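Local structure of beta-galactosidase (Bacillus circulans, 4MAD) at residues F218-F223 with P242-E247; M246-G251 with G280-Y285. The protein probably hydrolyses terminal non-reducing beta-D-galactose residues from beta-D-galactosides, as a retaining glycoside hydrolase of family 35. One frame throughout, in Å; residues are numbered along the deposited sequence.

Contact 1: residues F218-F223 with P242-E247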
loop_
_atom_site.group_PDB
_atom_site.type_symbol
_atom_site.label_atom_id
_atom_site.label_comp_id
_atom_site.label_asym_id
_atom_site.label_seq_id
_atom_site.Cartn_x
_atom_site.Cartn_y
_atom_site.Cartn_z
ATOM N N PHE A 218 -16.064 9.383 -20.436
ATOM C CA PHE A 218 -15.881 10.613 -19.677
ATOM C C PHE A 218 -14.483 10.625 -19.047
ATOM O O PHE A 218 -14.080 9.677 -18.496
ATOM C CB PHE A 218 -16.959 10.634 -18.589
ATOM C CG PHE A 218 -16.945 11.840 -17.698
ATOM C CD1 PHE A 218 -17.008 13.101 -18.201
ATOM C CD2 PHE A 218 -16.912 11.699 -16.337
ATOM C CE1 PHE A 218 -16.994 14.169 -17.378
ATOM C CE2 PHE A 218 -16.893 12.769 -15.534
ATOM C CZ PHE A 218 -16.932 13.994 -16.053
ATOM N N GLU A 219 -13.813 11.757 -19.110
ATOM C CA GLU A 219 -12.513 11.933 -18.485
ATOM C C GLU A 219 -12.559 12.914 -17.300
ATOM O O GLU A 219 -13.279 13.873 -17.319
ATOM C CB GLU A 219 -11.438 12.341 -19.508
ATOM C CG GLU A 219 -10.073 12.703 -18.998
ATOM C CD GLU A 219 -9.237 11.501 -18.572
ATOM O OE1 GLU A 219 -9.741 10.725 -17.801
ATOM O OE2 GLU A 219 -8.086 11.382 -19.001
ATOM N N THR A 220 -11.756 12.623 -16.298
ATOM C CA THR A 220 -11.603 13.475 -15.135
ATOM C C THR A 220 -10.120 13.762 -14.991
ATOM O O THR A 220 -9.369 13.087 -15.574
ATOM C CB THR A 220 -12.105 12.795 -13.883
ATOM O OG1 THR A 220 -11.442 11.568 -13.669
ATOM C CG2 THR A 220 -13.599 12.551 -13.973
ATOM N N VAL A 221 -9.649 14.718 -14.279
ATOM C CA VAL A 221 -8.258 14.944 -13.951
ATOM C C VAL A 221 -7.964 14.952 -12.453
ATOM O O VAL A 221 -8.858 15.176 -11.663
ATOM C CB VAL A 221 -7.767 16.276 -14.547
ATOM C CG1 VAL A 221 -7.812 16.228 -16.067
ATOM C CG2 VAL A 221 -8.597 17.434 -14.019
ATOM N N ASN A 222 -6.656 14.746 -12.243
ATOM C CA ASN A 222 -6.119 14.651 -10.931
ATOM C C ASN A 222 -5.076 15.716 -10.681
ATOM O O ASN A 222 -4.255 15.932 -11.489
ATOM C CB ASN A 222 -5.478 13.280 -10.789
ATOM C CG ASN A 222 -6.449 12.167 -11.001
ATOM O OD1 ASN A 222 -7.613 12.337 -10.823
ATOM N ND2 ASN A 222 -5.937 10.995 -11.295
ATOM N N PHE A 223 -5.126 16.362 -9.542
ATOM C CA PHE A 223 -4.200 17.397 -9.271
ATOM C C PHE A 223 -4.165 17.862 -7.816
ATOM O O PHE A 223 -5.012 17.578 -7.055
ATOM C CB PHE A 223 -4.425 18.567 -10.201
ATOM C CG PHE A 223 -5.777 19.214 -10.072
ATOM C CD1 PHE A 223 -6.050 20.074 -9.052
ATOM C CD2 PHE A 223 -6.757 19.013 -11.002
ATOM C CE1 PHE A 223 -7.260 20.676 -8.964
ATOM C CE2 PHE A 223 -7.983 19.602 -10.895
ATOM C CZ PHE A 223 -8.231 20.435 -9.905
ATOM N N PRO A 242 -19.099 17.757 -17.627
ATOM C CA PRO A 242 -18.916 18.347 -16.312
ATOM C C PRO A 242 -17.491 18.192 -15.892
ATOM O O PRO A 242 -16.863 17.285 -16.332
ATOM C CB PRO A 242 -19.795 17.499 -15.412
ATOM C CG PRO A 242 -20.382 16.528 -16.204
ATOM C CD PRO A 242 -20.202 16.803 -17.611
ATOM N N LEU A 243 -17.015 19.069 -15.045
ATOM C CA LEU A 243 -15.630 19.039 -14.612
ATOM C C LEU A 243 -15.471 18.299 -13.296
ATOM O O LEU A 243 -16.101 18.647 -12.374
ATOM C CB LEU A 243 -15.139 20.449 -14.420
ATOM C CG LEU A 243 -15.253 21.449 -15.557
ATOM C CD1 LEU A 243 -14.859 22.853 -15.123
ATOM C CD2 LEU A 243 -14.393 20.985 -16.693
ATOM N N MET A 244 -14.632 17.278 -13.232
ATOM C CA MET A 244 -14.373 16.606 -11.976
ATOM C C MET A 244 -12.882 16.381 -11.678
ATOM O O MET A 244 -12.188 15.908 -12.480
ATOM C CB MET A 244 -15.083 15.276 -11.886
ATOM C CG MET A 244 -14.985 14.706 -10.525
ATOM S SD MET A 244 -16.192 13.456 -10.292
ATOM C CE MET A 244 -16.039 13.132 -8.620
ATOM N N CYS A 245 -12.456 16.702 -10.479
ATOM C CA CYS A 245 -11.139 16.354 -10.010
ATOM C C CYS A 245 -11.253 15.034 -9.293
ATOM O O CYS A 245 -11.720 14.979 -8.232
ATOM C CB CYS A 245 -10.655 17.393 -9.033
ATOM S SG CYS A 245 -9.063 17.012 -8.323
ATOM N N MET A 246 -10.888 13.962 -9.945
ATOM C CA MET A 246 -10.999 12.647 -9.358
ATOM C C MET A 246 -10.047 12.290 -8.202
ATOM O O MET A 246 -10.367 11.473 -7.420
ATOM C CB MET A 246 -11.027 11.606 -10.448
ATOM C CG MET A 246 -11.283 10.293 -9.981
ATOM S SD MET A 246 -12.850 9.935 -9.224
ATOM C CE MET A 246 -13.960 10.716 -10.292
ATOM N N GLU A 247 -8.890 12.931 -8.163
ATOM C CA GLU A 247 -8.012 12.936 -7.027
ATOM C C GLU A 247 -7.528 14.374 -6.762
ATOM O O GLU A 247 -6.767 14.896 -7.475
ATOM C CB GLU A 247 -6.812 12.003 -7.229
ATOM C CG GLU A 247 -7.155 10.604 -7.677
ATOM C CD GLU A 247 -5.930 9.753 -7.992
ATOM O OE1 GLU A 247 -4.814 10.229 -7.767
ATOM O OE2 GLU A 247 -6.128 8.662 -8.517
HETATM O O HOH W 1 -14.298 15.968 -15.655
#
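Val-221 and Cys-245 pair in parallel. The ladder starts with a weak bond from Val-221 N to Met-244 O. Val-221 O then accepts Met-246 N at 2.9 Å, while Cys-245 CA-H also points at that oxygen. Further along, Phe-223 N reaches Glu-247 O at 3.0 Å. Beside Pro-242, in the loop leading into the strand, a water joins the segments: it donates to Glu-219 O and Pro-242 O and accepts from Met-244 N.

Asn-222 carries the polar side-chain contact. Its OD1 receives a weak bond from Glu-247 N (3.0 Å), and its flat amide stacks on the Glu-247 carboxylate, planes 13° apart, with ND2 3.5 Å from CD. With OD1 turned to the backbone, ND2 is left to donate to Glu-171. The carboxylate gets there through an extended chain (chi2 175°), and its OE2 forms a salt bridge with Arg-104. Cutting Glu-247 back to an alanine is likely to deprive Arg-104 of this carboxylate and the Asn-222 amide of its stacking partner.

The remaining side-chain contacts are mostly van der Waals. The Cys-245 sulfur sits over the centre of the Phe-223 ring, 3.9 Å from its centroid; a small, polarisable thiol can lie flat against a ring face where a bulkier or charged group would fit poorly. Thr-220, branched as strands favour, lays CG2 along Met-244 CB (3.7 Å) while its hydroxyl bonds to Thr-200 O. Of a different kind is the Phe-218 ring edge, whose CE1 meets Pro-242 O at 3.3 Å, C-H against carbonyl oxygen.

Strand 218-223, helix 227-237 and strand 244-249 form one beta-alpha-beta unit of the (beta/alpha)8 barrel, with Glu-247, the predicted nucleophile, near the C-terminal end of its strand.

Contact 2: residues M246-G251 with G280-Y285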
loop_
_atom_site.group_PDB
_atom_site.type_symbol
_atom_site.label_atom_id
_atom_site.label_comp_id
_atom_site.label_asym_id
_atom_site.label_seq_id
_atom_site.Cartn_x
_atom_site.Cartn_y
_atom_site.Cartn_z
ATOM N N MET A 246 -10.888 13.962 -9.945
ATOM C CA MET A 246 -10.999 12.647 -9.358
ATOM C C MET A 246 -10.047 12.290 -8.202
ATOM O O MET A 246 -10.367 11.473 -7.420
ATOM C CB MET A 246 -11.027 11.606 -10.448
ATOM C CG MET A 246 -11.283 10.293 -9.981
ATOM S SD MET A 246 -12.850 9.935 -9.224
ATOM C CE MET A 246 -13.960 10.716 -10.292
ATOM N N GLU A 247 -8.890 12.931 -8.163
ATOM C CA GLU A 247 -8.012 12.936 -7.027
ATOM C C GLU A 247 -7.528 14.374 -6.762
ATOM O O GLU A 247 -6.767 14.896 -7.475
ATOM C CB GLU A 247 -6.812 12.003 -7.229
ATOM C CG GLU A 247 -7.155 10.604 -7.677
ATOM C CD GLU A 247 -5.930 9.753 -7.992
ATOM O OE1 GLU A 247 -4.814 10.229 -7.767
ATOM O OE2 GLU A 247 -6.128 8.662 -8.517
ATOM N N PHE A 248 -8.040 14.989 -5.725
ATOM C CA PHE A 248 -7.536 16.262 -5.244
ATOM C C PHE A 248 -6.571 15.895 -4.125
ATOM O O PHE A 248 -6.976 15.535 -3.051
ATOM C CB PHE A 248 -8.688 17.142 -4.758
ATOM C CG PHE A 248 -8.276 18.382 -3.992
ATOM C CD1 PHE A 248 -7.164 19.105 -4.307
ATOM C CD2 PHE A 248 -9.049 18.850 -2.956
ATOM C CE1 PHE A 248 -6.866 20.235 -3.573
ATOM C CE2 PHE A 248 -8.701 19.924 -2.264
ATOM C CZ PHE A 248 -7.626 20.621 -2.592
ATOM N N TRP A 249 -5.288 16.021 -4.423
ATOM C CA TRP A 249 -4.245 15.618 -3.522
ATOM C C TRP A 249 -4.080 16.739 -2.494
ATOM O O TRP A 249 -3.253 17.583 -2.624
ATOM C CB TRP A 249 -2.906 15.353 -4.262
ATOM C CG TRP A 249 -3.029 14.379 -5.357
ATOM C CD1 TRP A 249 -3.694 13.250 -5.310
ATOM C CD2 TRP A 249 -2.450 14.455 -6.656
ATOM N NE1 TRP A 249 -3.608 12.595 -6.488
ATOM C CE2 TRP A 249 -2.854 13.336 -7.347
ATOM C CE3 TRP A 249 -1.655 15.379 -7.301
ATOM C CZ2 TRP A 249 -2.485 13.102 -8.642
ATOM C CZ3 TRP A 249 -1.309 15.149 -8.584
ATOM C CH2 TRP A 249 -1.709 14.024 -9.234
ATOM N N HIS A 250 -4.914 16.725 -1.489
ATOM C CA HIS A 250 -4.917 17.802 -0.508
ATOM C C HIS A 250 -3.888 17.582 0.580
ATOM O O HIS A 250 -3.682 18.385 1.421
ATOM C CB HIS A 250 -6.289 17.975 0.120
ATOM C CG HIS A 250 -6.629 16.916 1.089
ATOM N ND1 HIS A 250 -6.964 15.641 0.712
ATOM C CD2 HIS A 250 -6.632 16.918 2.428
ATOM C CE1 HIS A 250 -7.185 14.912 1.778
ATOM N NE2 HIS A 250 -6.995 15.660 2.831
ATOM N N GLY A 251 -3.261 16.439 0.507
ATOM C CA GLY A 251 -2.229 16.014 1.393
ATOM C C GLY A 251 -1.167 15.342 0.539
ATOM O O GLY A 251 -1.106 15.619 -0.598
ATOM N N GLY A 280 -17.045 22.584 -10.315
ATOM C CA GLY A 280 -16.369 21.307 -10.211
ATOM C C GLY A 280 -16.858 20.377 -9.122
ATOM O O GLY A 280 -17.242 20.813 -8.062
ATOM N N SER A 281 -16.830 19.087 -9.446
ATOM C CA SER A 281 -16.958 18.023 -8.492
ATOM C C SER A 281 -15.581 17.591 -8.059
ATOM O O SER A 281 -14.626 17.851 -8.707
ATOM C CB SER A 281 -17.683 16.839 -9.045
ATOM O OG SER A 281 -18.991 17.100 -9.336
ATOM N N VAL A 282 -15.515 16.965 -6.914
ATOM C CA VAL A 282 -14.226 16.659 -6.356
ATOM C C VAL A 282 -14.202 15.368 -5.565
ATOM O O VAL A 282 -15.130 15.025 -4.924
ATOM C CB VAL A 282 -13.749 17.819 -5.497
ATOM C CG1 VAL A 282 -14.684 18.039 -4.372
ATOM C CG2 VAL A 282 -12.328 17.575 -4.977
ATOM N N ASN A 283 -13.108 14.654 -5.663
ATOM C CA ASN A 283 -12.817 13.518 -4.807
ATOM C C ASN A 283 -11.551 13.782 -4.013
ATOM O O ASN A 283 -10.535 13.895 -4.564
ATOM C CB ASN A 283 -12.659 12.258 -5.631
ATOM C CG ASN A 283 -12.447 11.027 -4.799
ATOM O OD1 ASN A 283 -13.073 10.840 -3.774
ATOM N ND2 ASN A 283 -11.557 10.165 -5.270
ATOM N N PHE A 284 -11.672 13.895 -2.710
ATOM C CA PHE A 284 -10.553 14.191 -1.882
ATOM C C PHE A 284 -9.651 12.927 -1.777
ATOM O O PHE A 284 -10.119 11.904 -1.395
ATOM C CB PHE A 284 -11.018 14.634 -0.496
ATOM C CG PHE A 284 -11.219 16.092 -0.354
ATOM C CD1 PHE A 284 -10.406 16.811 0.416
ATOM C CD2 PHE A 284 -12.234 16.724 -0.984
ATOM C CE1 PHE A 284 -10.577 18.148 0.519
ATOM C CE2 PHE A 284 -12.405 18.045 -0.848
ATOM C CZ PHE A 284 -11.581 18.748 -0.102
ATOM N N TYR A 285 -8.371 13.071 -2.104
ATOM C CA TYR A 285 -7.403 12.031 -1.934
ATOM C C TYR A 285 -6.299 12.451 -0.947
ATOM O O TYR A 285 -5.522 13.283 -1.271
ATOM C CB TYR A 285 -6.795 11.711 -3.277
ATOM C CG TYR A 285 -6.090 10.383 -3.289
ATOM C CD1 TYR A 285 -6.660 9.268 -3.849
ATOM C CD2 TYR A 285 -4.884 10.232 -2.660
ATOM C CE1 TYR A 285 -6.015 8.061 -3.826
ATOM C CE2 TYR A 285 -4.265 9.032 -2.609
ATOM C CZ TYR A 285 -4.813 7.951 -3.205
ATOM O OH TYR A 285 -4.160 6.776 -3.141
#
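Met-246 O accepts Asn-283 ND2 at 2.8 Å, the shortest polar bond across this contact. The carbonyl oxygen lies in the amide plane of Asn-283 and the donor stands nearly in line with the C=O. The amide reaches over because CG is anti to the backbone N (chi1 -176°). Asparagine suits a buried place with several polar neighbours: ND2 also donates to Glu-64, and OD1 is hydrogen-bonded to Ser-35.

The backbones add two bonds of parallel pairing. Phe-248 N donates to Asn-283 O at 3.0 Å, and Phe-248 O accepts Tyr-285 N at 3.0 Å. His-250 N weakly shares this last oxygen.

On the face carrying Phe-248 and Phe-284, the edge of the Phe-248 ring meets the face of Phe-284 in a T-shaped pair, centroids 5.1 Å apart. Val-282 CG2 fills in beside Phe-248 CB at 3.7 Å. The His-250 ring lies obliquely to Phe-284, completing an aromatic cluster against helix 265-276.

The other face carries Trp-249 and Tyr-285. Here the indole edge points toward the tyrosine face, offset, with planes at 90°, and Trp-249 CD1 lies 4.0 Å from Tyr-285 CB. Trp-249 NE1 donates to Glu-247 OE1 at 2.9 Å, in the indole plane and on the anti lone pair, while the tyrosine hydroxyl bonds to Tyr-313.

The chemistry thus differs by side: phenylalanine rings, with the His-250 ring beside them, pack the strands against helix 265-276, whereas the Asn-283 amide, indole and phenol make polar bonds on the side of the predicted catalytic residues, where the indole N-H probably helps to orient the Glu-247 carboxylate.

In the fold
Contacts 1 and 2 share Met-246 and Glu-247 and lie about 8 Å apart between centres: strand 244-249, the seventh of the barrel, pairs with the sixth in contact 1 and the eighth in contact 2. Cys-245 N and O continue the second pairing, probably bonding to Ser-281 O (3.0 Å) and Asn-283 N (2.9 Å). Between the two contacts, Asn-222 CB packs on Trp-249 CZ2 at 3.7 Å. Both side chains approach Glu-171, the predicted proton donor beyond the fourth strand, at about 3 and 4 Å between nearest atoms. Acid and nucleophile after strands four and seven are the clan GH-A arrangement; a 2-(2-methoxyethoxy)ethanol, probably from the crystallisation liquor, lies about 5 Å from the Glu-247 side chain (nearest atoms).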